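Local coordinates for protein putative poly(3-hydroxybutyrate) depolymerase LpqC (Bordetella parapertussis 12822, PDB 3D0K) that probably hydrolyses ester bonds as an alpha/beta-hydrolase, being a putative poly(3-hydroxybutyrate) depolymerase, at residues Q262-P267 / G287-A292. Numbering follows the deposited sequence.
Sequences QLQVVP and GRMPDA. With SO4 (sulfate ion), chain J.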
# COMPACT_ATOMS: atom_id res chain seq x y z
N GLN A 262 1.00 -1.83 14.68
CA GLN A 262 1.38 -0.67 15.44
C GLN A 262 0.64 0.51 14.85
O GLN A 262 0.63 0.69 13.62
CB GLN A 262 2.89 -0.43 15.33
CG GLN A 262 3.73 -1.72 15.50
CD GLN A 262 4.29 -1.93 16.91
OE1 GLN A 262 5.51 -2.16 17.07
NE2 GLN A 262 3.44 -1.83 17.94
N LEU A 263 0.04 1.31 15.72
CA LEU A 263 -0.56 2.58 15.37
C LEU A 263 0.44 3.71 15.61
O LEU A 263 0.86 3.97 16.74
CB LEU A 263 -1.85 2.81 16.17
CG LEU A 263 -2.54 4.17 15.89
CD1 LEU A 263 -3.07 4.25 14.44
CD2 LEU A 263 -3.68 4.51 16.87
N GLN A 264 0.84 4.40 14.55
CA GLN A 264 1.83 5.47 14.72
C GLN A 264 1.19 6.79 14.35
O GLN A 264 0.89 7.03 13.19
CB GLN A 264 3.07 5.17 13.83
CG GLN A 264 4.06 6.34 13.82
CD GLN A 264 4.72 6.54 15.16
OE1 GLN A 264 4.48 7.54 15.88
NE2 GLN A 264 5.58 5.60 15.53
N VAL A 265 0.90 7.64 15.34
CA VAL A 265 0.30 8.92 15.05
C VAL A 265 1.38 9.88 14.62
O VAL A 265 2.43 9.96 15.25
CB VAL A 265 -0.41 9.46 16.30
CG1 VAL A 265 -1.05 10.83 16.01
CG2 VAL A 265 -1.47 8.42 16.76
N VAL A 266 1.14 10.63 13.56
CA VAL A 266 2.05 11.70 13.14
C VAL A 266 1.52 13.09 13.61
O VAL A 266 0.53 13.59 13.09
CB VAL A 266 2.29 11.67 11.61
CG1 VAL A 266 3.40 12.64 11.22
CG2 VAL A 266 2.67 10.28 11.15
N PRO A 267 2.22 13.72 14.58
CA PRO A 267 1.70 14.99 15.07
C PRO A 267 1.86 16.12 14.05
O PRO A 267 2.95 16.31 13.45
CB PRO A 267 2.52 15.26 16.36
CG PRO A 267 3.58 14.19 16.45
CD PRO A 267 3.48 13.32 15.22
N GLY A 287 15.12 5.46 11.20
CA GLY A 287 14.73 4.88 12.47
C GLY A 287 14.15 5.88 13.46
O GLY A 287 14.30 5.73 14.66
N ARG A 288 13.50 6.91 12.96
CA ARG A 288 13.09 7.99 13.83
C ARG A 288 11.90 8.74 13.24
O ARG A 288 11.70 8.78 12.03
CB ARG A 288 14.26 8.94 14.03
CG ARG A 288 14.65 9.73 12.80
CD ARG A 288 15.99 10.38 13.03
NE ARG A 288 15.85 11.50 13.95
CZ ARG A 288 15.54 12.73 13.58
NH1 ARG A 288 15.42 13.68 14.50
NH2 ARG A 288 15.35 13.02 12.30
N MSE A 289 11.14 9.35 14.13
CA MSE A 289 10.17 10.33 13.72
C MSE A 289 10.89 11.67 13.50
O MSE A 289 11.77 12.08 14.32
CB MSE A 289 9.07 10.40 14.79
CG MSE A 289 8.01 11.43 14.59
SE MSE A 289 6.68 10.84 13.23
CE MSE A 289 6.52 9.03 13.76
N PRO A 290 10.60 12.37 12.39
CA PRO A 290 11.19 13.72 12.26
C PRO A 290 10.84 14.60 13.47
O PRO A 290 9.80 14.40 14.11
CB PRO A 290 10.53 14.28 10.99
CG PRO A 290 10.17 13.09 10.21
CD PRO A 290 9.76 12.04 11.22
N ASP A 291 11.70 15.57 13.79
CA ASP A 291 11.39 16.41 14.94
C ASP A 291 10.31 17.48 14.60
O ASP A 291 9.92 17.64 13.44
CB ASP A 291 12.68 16.98 15.56
CG ASP A 291 13.41 17.97 14.67
OD1 ASP A 291 14.65 18.11 14.85
OD2 ASP A 291 12.76 18.63 13.81
N ALA A 292 9.82 18.19 15.63
CA ALA A 292 8.72 19.14 15.45
C ALA A 292 9.00 20.18 14.37
O ALA A 292 8.10 20.53 13.60
CB ALA A 292 8.33 19.80 16.77
S SO4 J . 11.65 17.85 18.87
O1 SO4 J . 11.02 18.08 20.17
O2 SO4 J . 11.10 16.61 18.32
O3 SO4 J . 11.34 18.97 17.99
O4 SO4 J . 13.10 17.73 19.02
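At the edge of the alpha/beta-hydrolase sheet, Gln264 and Val266 on outermost strand 262-266 receive the side chain of Met289, modelled as selenomethionine, from the loop joining helix 273-286 to helix 292-298. Residues on the strand alternate: Leu263 and Val265 pack on helix 237-255, while Val266 faces helix 273-286 on the other side of the sheet. Met289 joins that second layer and also touches Val279 and Leu283 of helix 273-286, so its side chain bridges the helix and the sheet margin. Its CG lies anti to the backbone N (chi1 176°), and the chain then bends at both chi2 and chi3, swinging CE across to Gln264. There the methyl sits over the face of the side-chain amide, with Met289 CE 3.4 Å from Gln264 CD. The selenium makes a looser apolar contact, Met289 SE lying 4.2 Å from Val266 CG1. No hydrogen bond crosses between the segments; van der Waals contact does the work, and the strand's own backbone bonds run to Met208, Ile210 and Ala212, on and just before neighbouring strand 209-213. Beyond Pro290 the loop turns into helix 292-298. Asp291 is the N-cap, with OD2 taking a hydrogen bond from Glu294 N, and a sulfate, probably picked up from the crystallisation solution, sits at the same helix start: Ala292 N donates to sulfate O3 at 2.9 Å and more weakly to sulfate O2 at 3.4 Å.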